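Local coordinates for protein aminopentol aminotransferase (Sphingopyxis macrogoltabida, PDB 6HBS) that catalyses the pyridoxal 5'-phosphate-dependent deamination of aminopentol (hydrolysed fumonisin B1) to its 2-keto form, with pyruvate as the preferred amino-group acceptor, at residues 96-101 and 297-302; 105-110 and 239-244; 109-114 and 267-272. All blocks are in the same frame, centred on the assembly; numbering follows the deposited sequence.

Contact 1: 96-101 and 297-302; sequences VNLAEA and AAIETL
With CG anti to the backbone N (chi1 173°), Leu-98 extends its branch toward helix 292-307, where Ile-299 meets it with CG1 turned beside its own backbone N (chi1 -73°) and CD1 at the end of an extended chain. The leucine is the hub of the contact. Its CD1 methyl lies 3.7 Å from CB of Ala-298 and equally far, 3.7 Å, from CD1 of Leu-302, so a single methyl is shared between residues one helical turn apart. The side chains of Leu-98 and Leu-302 cross at about a right angle and touch through these terminal methyls. Nearer the backbone, CB of Leu-98 rests against CG1 of Ile-299 at 3.8 Å, and CD1 of Ile-299 reaches CB of Asn-97, 3.9 Å away, at the partly exposed margin.

Two helices of the class-III aminotransferase fold, 94-105 and 292-307, pack here; the axes of segments 96-101 and 297-302 run 31° apart and approach to 9.6 Å. No hydrogen bond crosses between the segments; the interface is aliphatic. Farther along, the small CB of Ala-101 approaches CD1 of Leu-302 more loosely, at 4.4 Å. Ile-266 packs on Leu-98 as well, while Glu-100 turns to the dimer interface and forms a salt bridge with Arg-13 of the second subunit.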
ATOM      1  N   VAL A  96      18.279  -6.413   2.015  1.00 19.64           N
ATOM      2  CA  VAL A  96      18.895  -7.591   2.599  1.00 20.28           C
ATOM      3  C   VAL A  96      19.187  -7.335   4.082  1.00 21.53           C
ATOM      4  O   VAL A  96      18.897  -8.204   4.924  1.00 22.71           O
ATOM      5  CB  VAL A  96      20.152  -8.053   1.827  1.00 20.49           C
ATOM      6  CG1 VAL A  96      20.773  -9.286   2.479  1.00 21.89           C
ATOM      7  CG2 VAL A  96      19.828  -8.330   0.372  1.00 21.14           C
ATOM      8  N   ASN A  97      19.736  -6.164   4.403  1.00 21.50           N
ATOM      9  CA  ASN A  97      20.048  -5.779   5.778  1.00 22.20           C
ATOM     10  C   ASN A  97      18.766  -5.727   6.623  1.00 20.49           C
ATOM     11  O   ASN A  97      18.768  -6.165   7.764  1.00 19.58           O
ATOM     12  CB  ASN A  97      20.787  -4.447   5.843  1.00 22.96           C
ATOM     13  CG  ASN A  97      22.123  -4.547   5.141  1.00 25.86           C
ATOM     14  OD1 ASN A  97      22.185  -4.693   3.937  1.00 30.95           O
ATOM     15  ND2 ASN A  97      23.190  -4.562   5.897  1.00 29.98           N
ATOM     16  N   LEU A  98      17.695  -5.174   6.055  1.00 18.96           N
ATOM     17  CA  LEU A  98      16.420  -5.080   6.782  1.00 18.69           C
ATOM     18  C   LEU A  98      15.864  -6.487   7.058  1.00 19.08           C
ATOM     19  O   LEU A  98      15.471  -6.765   8.194  1.00 17.17           O
ATOM     20  CB  LEU A  98      15.428  -4.221   6.003  1.00 18.44           C
ATOM     21  CG  LEU A  98      14.012  -4.183   6.561  1.00 18.17           C
ATOM     22  CD1 LEU A  98      13.977  -3.591   7.961  1.00 18.09           C
ATOM     23  CD2 LEU A  98      13.107  -3.444   5.613  1.00 18.61           C
ATOM     24  N   ALA A  99      15.855  -7.372   6.057  1.00 18.84           N
ATOM     25  CA  ALA A  99      15.324  -8.708   6.246  1.00 18.91           C
ATOM     26  C   ALA A  99      16.145  -9.447   7.302  1.00 21.16           C
ATOM     27  O   ALA A  99      15.576 -10.145   8.133  1.00 20.15           O
ATOM     28  CB  ALA A  99      15.272  -9.468   4.955  1.00 19.25           C
ATOM     29  N   GLU A 100      17.475  -9.280   7.271  1.00 21.00           N
ATOM     30  CA  GLU A 100      18.350  -9.886   8.302  1.00 22.71           C
ATOM     31  C   GLU A 100      17.965  -9.364   9.686  1.00 22.77           C
ATOM     32  O   GLU A 100      17.847 -10.132  10.633  1.00 22.61           O
ATOM     33  CB  GLU A 100      19.833  -9.622   8.038  1.00 22.14           C
ATOM     34  CG  GLU A 100      20.360 -10.455   6.897  1.00 22.84           C
ATOM     35  CD  GLU A 100      21.733 -10.073   6.345  1.00 23.98           C
ATOM     36  OE1 GLU A 100      22.191  -8.933   6.606  1.00 24.87           O
ATOM     37  OE2 GLU A 100      22.323 -10.922   5.644  1.00 23.15           O
ATOM     38  N   ALA A 101      17.790  -8.054   9.802  1.00 22.93           N
ATOM     39  CA  ALA A 101      17.511  -7.458  11.118  1.00 22.37           C
ATOM     40  C   ALA A 101      16.160  -7.970  11.638  1.00 21.93           C
ATOM     41  O   ALA A 101      16.030  -8.356  12.820  1.00 21.97           O
ATOM     42  CB  ALA A 101      17.557  -5.962  11.057  1.00 21.11           C
ATOM     43  N   ALA A 297      14.532   3.768   7.105  1.00 17.56           N
ATOM     44  CA  ALA A 297      13.835   4.157   8.342  1.00 17.77           C
ATOM     45  C   ALA A 297      13.544   2.939   9.239  1.00 18.29           C
ATOM     46  O   ALA A 297      13.687   3.016  10.466  1.00 17.48           O
ATOM     47  CB  ALA A 297      12.586   4.903   8.013  1.00 17.44           C
ATOM     48  N   ALA A 298      13.170   1.804   8.638  1.00 17.40           N
ATOM     49  CA  ALA A 298      12.814   0.630   9.405  1.00 17.10           C
ATOM     50  C   ALA A 298      14.075   0.072  10.068  1.00 19.98           C
ATOM     51  O   ALA A 298      14.031  -0.355  11.220  1.00 18.18           O
ATOM     52  CB  ALA A 298      12.143  -0.405   8.514  1.00 17.38           C
ATOM     53  N   ILE A 299      15.201   0.054   9.334  1.00 18.18           N
ATOM     54  CA  ILE A 299      16.439  -0.461   9.909  1.00 18.22           C
ATOM     55  C   ILE A 299      16.773   0.351  11.168  1.00 18.95           C
ATOM     56  O   ILE A 299      17.203  -0.206  12.165  1.00 19.11           O
ATOM     57  CB  ILE A 299      17.580  -0.471   8.874  1.00 18.47           C
ATOM     58  CG1 ILE A 299      17.355  -1.582   7.845  1.00 20.13           C
ATOM     59  CG2 ILE A 299      18.942  -0.592   9.517  1.00 18.76           C
ATOM     60  CD1 ILE A 299      18.306  -1.500   6.653  1.00 20.52           C
ATOM     61  N   GLU A 300      16.645   1.668  11.102  1.00 18.80           N
ATOM     62  CA  GLU A 300      17.046   2.494  12.230  1.00 20.33           C
ATOM     63  C   GLU A 300      16.035   2.386  13.392  1.00 21.21           C
ATOM     64  O   GLU A 300      16.417   2.362  14.541  1.00 18.84           O
ATOM     65  CB  GLU A 300      17.207   3.926  11.758  1.00 19.64           C
ATOM     66  CG  GLU A 300      17.666   4.891  12.831  1.00 20.45           C
ATOM     67  CD  GLU A 300      19.052   4.638  13.393  1.00 24.18           C
ATOM     68  OE1 GLU A 300      19.724   3.750  12.928  1.00 24.22           O
ATOM     69  OE2 GLU A 300      19.419   5.332  14.332  1.00 29.65           O
ATOM     70  N   THR A 301      14.736   2.376  13.077  1.00 19.91           N
ATOM     71  CA  THR A 301      13.682   2.116  14.061  1.00 18.78           C
ATOM     72  C   THR A 301      13.916   0.766  14.752  1.00 19.07           C
ATOM     73  O   THR A 301      13.907   0.704  15.979  1.00 20.52           O
ATOM     74  CB  THR A 301      12.303   2.171  13.402  1.00 18.41           C
ATOM     75  OG1 THR A 301      12.122   3.438  12.773  1.00 17.70           O
ATOM     76  CG2 THR A 301      11.205   1.917  14.404  1.00 18.60           C
ATOM     77  N   LEU A 302      14.158  -0.309  13.986  1.00 18.06           N
ATOM     78  CA  LEU A 302      14.409  -1.601  14.591  1.00 18.84           C
ATOM     79  C   LEU A 302      15.671  -1.557  15.483  1.00 20.99           C
ATOM     80  O   LEU A 302      15.690  -2.230  16.522  1.00 18.43           O
ATOM     81  CB  LEU A 302      14.552  -2.698  13.540  1.00 18.63           C
ATOM     82  CG  LEU A 302      13.305  -3.053  12.725  1.00 18.71           C
ATOM     83  CD1 LEU A 302      13.651  -4.076  11.650  1.00 19.92           C
ATOM     84  CD2 LEU A 302      12.157  -3.546  13.606  1.00 17.90           C
TER

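Contact 2: 105-110 and 239-244; sequences MVRHAD and ARDCSW. With MG (magnesium ion), chain D.
Arg-107 and Asp-241 meet through backbone and carboxylate: Arg-107 N donates to OD2 of Asp-241 at 3.1 Å, nearly straight at 164° and on the syn side of the oxygen, with a weak, more bent second bond to OD1. CG of Asp-241 stands anti to the backbone N (chi1 -164°), which carries the carboxylate to this N-H. This is the close-fitting part of the contact. OD1 of Asp-241 comes within 3.2 Å of Val-106 CA. On its anti side, Asp-241 OD1 also accepts from Cys-242 N at 2.7 Å, which helps fix the rotation of the carboxylate.

Helix 94-105 ends here in a type I beta turn, Val-106 to Ala-109, closed by the bond from Ala-109 N to Val-106 O. Both carbonyl oxygens, Val-106 O and Ala-109 O, bind magnesium, together with Val-103 O and two waters. An alanine in place of Asp-241 would probably leave Arg-107 N and Cys-242 N without this acceptor and the water on OD1 without its partner.

Elsewhere the fit is looser and water-mediated. One water bridges the carbonyl oxygens of Met-105 and Arg-240; another accepts from His-108 N and donates to OD1 of Asp-241. On the solvent side lies the exposed Arg-107 side chain: its CG is 3.4 Å from Asp-241 OD2, but its guanidinium leads away to a salt bridge with Glu-250.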
ATOM      1  N   MET A 105      15.240 -10.581  14.892  1.00 21.42           N
ATOM      2  CA  MET A 105      14.537 -10.103  16.089  1.00 22.69           C
ATOM      3  C   MET A 105      13.336 -10.993  16.434  1.00 23.42           C
ATOM      4  O   MET A 105      12.916 -10.993  17.561  1.00 24.30           O
ATOM      5  CB  MET A 105      14.041  -8.664  15.896  1.00 21.48           C
ATOM      6  CG  MET A 105      15.173  -7.637  15.956  1.00 22.63           C
ATOM      7  SD  MET A 105      14.700  -5.994  15.358  1.00 21.34           S
ATOM      8  CE  MET A 105      13.690  -5.414  16.723  1.00 20.77           C
ATOM      9  N   VAL A 106      12.767 -11.693  15.445  1.00 22.31           N
ATOM     10  CA  VAL A 106      11.506 -12.438  15.575  1.00 21.96           C
ATOM     11  C   VAL A 106      11.843 -13.933  15.647  1.00 22.23           C
ATOM     12  O   VAL A 106      12.231 -14.559  14.650  1.00 21.60           O
ATOM     13  CB  VAL A 106      10.533 -12.078  14.430  1.00 22.32           C
ATOM     14  CG1 VAL A 106       9.201 -12.831  14.486  1.00 21.72           C
ATOM     15  CG2 VAL A 106      10.286 -10.590  14.390  1.00 21.72           C
ATOM     16  N   ARG A 107      11.748 -14.510  16.860  1.00 23.21           N
ATOM     17  CA  ARG A 107      12.189 -15.894  17.128  1.00 26.50           C
ATOM     18  C   ARG A 107      11.532 -16.920  16.193  1.00 26.10           C
ATOM     19  O   ARG A 107      12.180 -17.844  15.773  1.00 27.03           O
ATOM     20  CB  ARG A 107      11.915 -16.317  18.577  1.00 31.28           C
ATOM     21  CG  ARG A 107      12.963 -15.840  19.574  1.00 43.53           C
ATOM     22  CD  ARG A 107      12.762 -16.432  20.968  1.00 53.75           C
ATOM     23  NE  ARG A 107      12.404 -17.851  20.905  1.00 62.66           N
ATOM     24  CZ  ARG A 107      13.271 -18.867  20.873  1.00 68.70           C
ATOM     25  NH1 ARG A 107      14.565 -18.650  21.047  1.00 64.79           N
ATOM     26  NH2 ARG A 107      12.836 -20.100  20.665  1.00 71.19           N
ATOM     27  N   HIS A 108      10.242 -16.782  15.874  1.00 24.16           N
ATOM     28  CA  HIS A 108       9.561 -17.775  15.051  1.00 23.70           C
ATOM     29  C   HIS A 108      10.013 -17.733  13.588  1.00 23.63           C
ATOM     30  O   HIS A 108       9.736 -18.643  12.851  1.00 24.14           O
ATOM     31  CB  HIS A 108       8.035 -17.606  15.156  1.00 23.54           C
ATOM     32  CG  HIS A 108       7.443 -16.608  14.225  1.00 21.58           C
ATOM     33  ND1 HIS A 108       7.080 -16.948  12.940  1.00 22.98           N
ATOM     34  CD2 HIS A 108       7.038 -15.333  14.411  1.00 22.41           C
ATOM     35  CE1 HIS A 108       6.551 -15.892  12.349  1.00 22.00           C
ATOM     36  NE2 HIS A 108       6.516 -14.889  13.220  1.00 21.26           N
ATOM     37  N   ALA A 109      10.582 -16.610  13.152  1.00 23.49           N
ATOM     38  CA  ALA A 109      10.706 -16.320  11.718  1.00 23.67           C
ATOM     39  C   ALA A 109      12.111 -16.657  11.207  1.00 21.48           C
ATOM     40  O   ALA A 109      13.090 -16.396  11.903  1.00 23.70           O
ATOM     41  CB  ALA A 109      10.400 -14.866  11.475  1.00 23.94           C
ATOM     42  N   ASP A 110      12.146 -17.136   9.959  1.00 21.78           N
ATOM     43  CA  ASP A 110      13.352 -17.397   9.170  1.00 22.06           C
ATOM     44  C   ASP A 110      13.420 -16.501   7.920  1.00 22.30           C
ATOM     45  O   ASP A 110      14.502 -16.363   7.342  1.00 22.02           O
ATOM     46  CB  ASP A 110      13.414 -18.869   8.794  1.00 22.05           C
ATOM     47  CG  ASP A 110      13.276 -19.763  10.016  1.00 23.72           C
ATOM     48  OD1 ASP A 110      14.070 -19.598  10.923  1.00 28.16           O
ATOM     49  OD2 ASP A 110      12.322 -20.547  10.064  1.00 28.31           O
ATOM     50  N   ALA A 239       6.115  -6.196  23.077  1.00 20.54           N
ATOM     51  CA  ALA A 239       7.400  -6.812  23.250  1.00 21.66           C
ATOM     52  C   ALA A 239       8.310  -6.409  22.082  1.00 22.30           C
ATOM     53  O   ALA A 239       7.821  -5.761  21.140  1.00 19.82           O
ATOM     54  CB  ALA A 239       7.222  -8.319  23.317  1.00 22.89           C
ATOM     55  N   ARG A 240       9.590  -6.823  22.148  1.00 21.45           N
ATOM     56  CA  ARG A 240      10.595  -6.585  21.084  1.00 24.01           C
ATOM     57  C   ARG A 240      10.577  -7.753  20.074  1.00 24.08           C
ATOM     58  O   ARG A 240      11.432  -7.885  19.184  1.00 26.83           O
ATOM     59  CB  ARG A 240      11.981  -6.374  21.711  1.00 24.42           C
ATOM     60  CG  ARG A 240      12.114  -5.057  22.468  1.00 23.98           C
ATOM     61  CD  ARG A 240      13.441  -4.892  23.190  1.00 23.19           C
ATOM     62  NE  ARG A 240      13.636  -3.540  23.720  1.00 22.37           N
ATOM     63  CZ  ARG A 240      13.169  -3.108  24.897  1.00 22.25           C
ATOM     64  NH1 ARG A 240      12.499  -3.943  25.673  1.00 20.48           N
ATOM     65  NH2 ARG A 240      13.301  -1.840  25.250  1.00 19.58           N
ATOM     66  N   ASP A 241       9.550  -8.588  20.190  1.00 23.82           N
ATOM     67  CA  ASP A 241       9.293  -9.743  19.368  1.00 23.73           C
ATOM     68  C   ASP A 241       7.764  -9.819  19.210  1.00 20.41           C
ATOM     69  O   ASP A 241       7.035  -8.913  19.649  1.00 19.95           O
ATOM     70  CB  ASP A 241       9.996 -10.952  20.005  1.00 25.58           C
ATOM     71  CG  ASP A 241      10.185 -12.182  19.130  1.00 25.90           C
ATOM     72  OD1 ASP A 241       9.483 -12.338  18.115  1.00 24.96           O
ATOM     73  OD2 ASP A 241      11.061 -12.979  19.460  1.00 27.43           O
ATOM     74  N   CYS A 242       7.289 -10.866  18.541  1.00 21.70           N
ATOM     75  CA  CYS A 242       5.890 -11.111  18.368  1.00 21.87           C
ATOM     76  C   CYS A 242       5.208 -10.975  19.737  1.00 21.21           C
ATOM     77  O   CYS A 242       5.754 -11.428  20.743  1.00 21.21           O
ATOM     78  CB  CYS A 242       5.672 -12.498  17.793  1.00 23.34           C
ATOM     79  SG  CYS A 242       3.927 -12.929  17.528  1.00 25.14           S
ATOM     80  N   SER A 243       4.030 -10.353  19.755  1.00 19.26           N
ATOM     81  CA  SER A 243       3.347 -10.007  20.974  1.00 21.10           C
ATOM     82  C   SER A 243       2.893 -11.248  21.768  1.00 23.78           C
ATOM     83  O   SER A 243       2.432 -11.061  22.871  1.00 26.96           O
ATOM     84  CB  SER A 243       2.175  -9.136  20.666  1.00 21.52           C
ATOM     85  OG  SER A 243       2.584  -7.930  20.024  1.00 18.75           O
ATOM     86  N   TRP A 244       2.928 -12.462  21.191  1.00 22.71           N
ATOM     87  CA  TRP A 244       2.638 -13.700  21.948  1.00 24.37           C
ATOM     88  C   TRP A 244       3.886 -14.331  22.572  1.00 25.68           C
ATOM     89  O   TRP A 244       3.792 -15.437  23.114  1.00 26.37           O
ATOM     90  CB  TRP A 244       1.861 -14.713  21.092  1.00 22.92           C
ATOM     91  CG  TRP A 244       0.384 -14.461  21.161  1.00 22.06           C
ATOM     92  CD1 TRP A 244      -0.253 -13.411  21.768  1.00 21.75           C
ATOM     93  CD2 TRP A 244      -0.653 -15.309  20.647  1.00 21.15           C
ATOM     94  NE1 TRP A 244      -1.612 -13.543  21.654  1.00 22.20           N
ATOM     95  CE2 TRP A 244      -1.888 -14.691  20.961  1.00 21.01           C
ATOM     96  CE3 TRP A 244      -0.653 -16.517  19.949  1.00 20.34           C
ATOM     97  CZ2 TRP A 244      -3.111 -15.244  20.595  1.00 20.45           C
ATOM     98  CZ3 TRP A 244      -1.867 -17.054  19.583  1.00 22.30           C
ATOM     99  CH2 TRP A 244      -3.071 -16.418  19.889  1.00 20.24           C
TER
HETATM  100 MG    MG D 502      14.253 -15.355  13.689  1.00 27.36          MG
HETATM  101  O   HOH W   1      13.485  -9.221  19.452  1.00 28.76           O
HETATM  102  O   HOH W   2       8.533 -14.984  17.426  1.00 21.11           O
HETATM  103  O   HOH W   3      15.240 -14.748  15.796  1.00 26.54           O
HETATM  104  O   HOH W   4      16.373 -16.229  12.861  1.00 28.61           O

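Contact 3: 109-114 and 267-272; sequences ADWAMF and SALLGS. With MG (magnesium ion), chain D.
The indole of Trp-111 lies flat over Gly-271, whose CA sits 3.6 Å from the centroid of the six-membered ring and only 19° off its normal, a CH-pi contact over the face. The ring folds back across the partner strand because CG stands between the backbone N and the carbonyl carbon (chi1 56°), the crowded position. NE1 of Trp-111 then reaches Ser-272 O at 2.9 Å, a bent bond of 131° that arrives well above the carbonyl plane. At the far end of the indole, CH2 touches CD2 of Leu-269 at 4.1 Å; the two side chains lie alongside each other and point the same way.

The backbones form an antiparallel pair that includes 111-115, an outermost strand of this chain's large mixed sheet, where Ala-112 makes backbone hydrogen bonds to the second subunit. Met-113 and Leu-269 are a hydrogen-bonded pair, joined by reciprocal N-H...O bonds, and Trp-111 with Gly-271 is another. A classic beta bulge marks the entry to strand 111-115: Asp-110 N, at 2.8 Å, and Trp-111 N both donate to Gly-271 O, so one carbonyl takes two donors. At the start of strand 267-271 the Ser-267 side chain lies about 5 Å from the bound pyridoxal phosphate.

On the opposite face of the sheet, Leu-270 bends its CD1 to within 3.7 Å of Ala-109 CB and 4.0 Å of Ala-112 CB. Farther along this face, Phe-114 approaches CB of Ala-268 through CD1 at 3.8 Å, while the backbone oxygen, Ser-267 O, lies at the ring's edge. Helix 94-105 covers this face through Phe-102, which touches both Phe-114 and Leu-270. On the indole side, Trp-111 and Met-113 pack on Pro-19 of the second subunit.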
ATOM      1  N   ALA A 109      10.582 -16.610  13.152  1.00 23.49           N
ATOM      2  CA  ALA A 109      10.706 -16.320  11.718  1.00 23.67           C
ATOM      3  C   ALA A 109      12.111 -16.657  11.207  1.00 21.48           C
ATOM      4  O   ALA A 109      13.090 -16.396  11.903  1.00 23.70           O
ATOM      5  CB  ALA A 109      10.400 -14.866  11.475  1.00 23.94           C
ATOM      6  N   ASP A 110      12.146 -17.136   9.959  1.00 21.78           N
ATOM      7  CA  ASP A 110      13.352 -17.397   9.170  1.00 22.06           C
ATOM      8  C   ASP A 110      13.420 -16.501   7.920  1.00 22.30           C
ATOM      9  O   ASP A 110      14.502 -16.363   7.342  1.00 22.02           O
ATOM     10  CB  ASP A 110      13.414 -18.869   8.794  1.00 22.05           C
ATOM     11  CG  ASP A 110      13.276 -19.763  10.016  1.00 23.72           C
ATOM     12  OD1 ASP A 110      14.070 -19.598  10.923  1.00 28.16           O
ATOM     13  OD2 ASP A 110      12.322 -20.547  10.064  1.00 28.31           O
ATOM     14  N   TRP A 111      12.291 -15.888   7.521  1.00 20.79           N
ATOM     15  CA  TRP A 111      12.273 -15.037   6.342  1.00 19.51           C
ATOM     16  C   TRP A 111      11.305 -13.869   6.517  1.00 19.29           C
ATOM     17  O   TRP A 111      10.416 -13.910   7.354  1.00 18.78           O
ATOM     18  CB  TRP A 111      11.970 -15.858   5.080  1.00 20.58           C
ATOM     19  CG  TRP A 111      10.698 -16.650   5.116  1.00 20.07           C
ATOM     20  CD1 TRP A 111      10.582 -17.986   5.364  1.00 19.80           C
ATOM     21  CD2 TRP A 111       9.362 -16.158   4.919  1.00 20.79           C
ATOM     22  NE1 TRP A 111       9.274 -18.373   5.299  1.00 21.06           N
ATOM     23  CE2 TRP A 111       8.495 -17.275   5.033  1.00 21.34           C
ATOM     24  CE3 TRP A 111       8.807 -14.910   4.615  1.00 20.09           C
ATOM     25  CZ2 TRP A 111       7.116 -17.162   4.903  1.00 20.79           C
ATOM     26  CZ3 TRP A 111       7.434 -14.800   4.491  1.00 20.89           C
ATOM     27  CH2 TRP A 111       6.602 -15.916   4.621  1.00 21.13           C
ATOM     28  N   ALA A 112      11.471 -12.846   5.672  1.00 19.53           N
ATOM     29  CA  ALA A 112      10.574 -11.701   5.632  1.00 19.73           C
ATOM     30  C   ALA A 112      10.187 -11.341   4.189  1.00 19.73           C
ATOM     31  O   ALA A 112      10.974 -11.485   3.281  1.00 20.09           O
ATOM     32  CB  ALA A 112      11.240 -10.549   6.316  1.00 19.44           C
ATOM     33  N   MET A 113       8.969 -10.813   4.024  1.00 18.63           N
ATOM     34  CA  MET A 113       8.536 -10.152   2.820  1.00 20.18           C
ATOM     35  C   MET A 113       8.011  -8.762   3.207  1.00 21.08           C
ATOM     36  O   MET A 113       7.383  -8.621   4.284  1.00 20.63           O
ATOM     37  CB  MET A 113       7.450 -10.969   2.107  1.00 20.13           C
ATOM     38  CG  MET A 113       7.947 -12.336   1.657  1.00 22.57           C
ATOM     39  SD  MET A 113       6.614 -13.368   1.011  1.00 25.19           S
ATOM     40  CE  MET A 113       6.326 -12.624  -0.589  1.00 26.39           C
ATOM     41  N   PHE A 114       8.314  -7.740   2.379  1.00 17.61           N
ATOM     42  CA  PHE A 114       7.959  -6.362   2.655  1.00 16.77           C
ATOM     43  C   PHE A 114       6.935  -5.905   1.632  1.00 17.05           C
ATOM     44  O   PHE A 114       7.051  -6.237   0.427  1.00 18.60           O
ATOM     45  CB  PHE A 114       9.208  -5.468   2.697  1.00 17.48           C
ATOM     46  CG  PHE A 114      10.165  -5.893   3.784  1.00 17.18           C
ATOM     47  CD1 PHE A 114       9.819  -5.747   5.114  1.00 18.21           C
ATOM     48  CD2 PHE A 114      11.357  -6.531   3.481  1.00 19.05           C
ATOM     49  CE1 PHE A 114      10.642  -6.226   6.119  1.00 18.78           C
ATOM     50  CE2 PHE A 114      12.163  -7.037   4.489  1.00 18.12           C
ATOM     51  CZ  PHE A 114      11.800  -6.893   5.801  1.00 18.45           C
ATOM     52  N   SER A 267       5.233  -2.380   5.575  1.00 16.48           N
ATOM     53  CA  SER A 267       4.582  -3.500   6.322  1.00 16.45           C
ATOM     54  C   SER A 267       5.338  -4.769   5.966  1.00 16.97           C
ATOM     55  O   SER A 267       6.175  -4.767   5.044  1.00 16.07           O
ATOM     56  CB  SER A 267       3.088  -3.593   6.012  1.00 17.29           C
ATOM     57  OG  SER A 267       2.407  -2.391   6.382  1.00 15.73           O
ATOM     58  N   ALA A 268       5.118  -5.844   6.725  1.00 15.70           N
ATOM     59  CA  ALA A 268       5.911  -7.037   6.568  1.00 16.27           C
ATOM     60  C   ALA A 268       5.100  -8.277   6.910  1.00 15.94           C
ATOM     61  O   ALA A 268       4.276  -8.253   7.833  1.00 14.98           O
ATOM     62  CB  ALA A 268       7.129  -7.008   7.455  1.00 16.44           C
ATOM     63  N   LEU A 269       5.439  -9.355   6.203  1.00 16.46           N
ATOM     64  CA  LEU A 269       5.106 -10.734   6.573  1.00 17.34           C
ATOM     65  C   LEU A 269       6.376 -11.474   7.010  1.00 17.69           C
ATOM     66  O   LEU A 269       7.316 -11.607   6.228  1.00 19.31           O
ATOM     67  CB  LEU A 269       4.439 -11.419   5.383  1.00 17.40           C
ATOM     68  CG  LEU A 269       3.963 -12.853   5.669  1.00 18.17           C
ATOM     69  CD1 LEU A 269       2.964 -12.844   6.805  1.00 18.70           C
ATOM     70  CD2 LEU A 269       3.335 -13.487   4.435  1.00 18.88           C
ATOM     71  N   LEU A 270       6.400 -11.967   8.250  1.00 17.91           N
ATOM     72  CA  LEU A 270       7.515 -12.772   8.824  1.00 19.31           C
ATOM     73  C   LEU A 270       7.062 -14.230   8.898  1.00 20.88           C
ATOM     74  O   LEU A 270       5.922 -14.486   9.274  1.00 19.83           O
ATOM     75  CB  LEU A 270       7.880 -12.238  10.208  1.00 20.42           C
ATOM     76  CG  LEU A 270       8.845 -11.044  10.281  1.00 21.66           C
ATOM     77  CD1 LEU A 270      10.286 -11.464  10.061  1.00 24.36           C
ATOM     78  CD2 LEU A 270       8.462  -9.977   9.276  1.00 20.99           C
ATOM     79  N   GLY A 271       7.918 -15.167   8.481  1.00 20.21           N
ATOM     80  CA  GLY A 271       7.452 -16.537   8.343  1.00 20.71           C
ATOM     81  C   GLY A 271       8.533 -17.529   8.682  1.00 20.58           C
ATOM     82  O   GLY A 271       9.704 -17.209   8.539  1.00 18.58           O
ATOM     83  N   SER A 272       8.123 -18.697   9.187  1.00 20.36           N
ATOM     84  CA  SER A 272       9.036 -19.775   9.474  1.00 22.01           C
ATOM     85  C   SER A 272       9.345 -20.538   8.179  1.00 21.58           C
ATOM     86  O   SER A 272       8.623 -20.446   7.181  1.00 22.75           O
ATOM     87  CB  SER A 272       8.479 -20.685  10.545  1.00 23.14           C
ATOM     88  OG  SER A 272       7.485 -21.505   9.992  1.00 27.06           O
TER
HETATM   89 MG    MG D 502      14.253 -15.355  13.689  1.00 27.36          MG
HETATM   90  O   HOH W   3      15.240 -14.748  15.796  1.00 26.54           O
HETATM   91  O   HOH W   4      16.373 -16.229  12.861  1.00 28.61           O

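Overall arrangement
Contact 3 is the buried member of the set, contact 1 is partly buried, and contact 2 lies at the surface. Consecutive pieces of one run of chain, helix 94-105, the turn after it and strand 111-115, supply one side of contacts 1, 2 and 3, meeting helix 292-307, the 239-244 loop and strand 267-271 in turn. The chemistry changes accordingly: aliphatic methyls between helices, a carboxylate and waters at the turn, and backbone pairing with an aromatic face in the sheet. Phe-114 of contact 3 packs on Leu-98 of contact 1, and Met-105 of contact 2 touches Leu-302. Contacts 2 and 3 share Ala-109, Asp-110 and the magnesium ion, whereas contacts 1 and 3 both reach the second subunit.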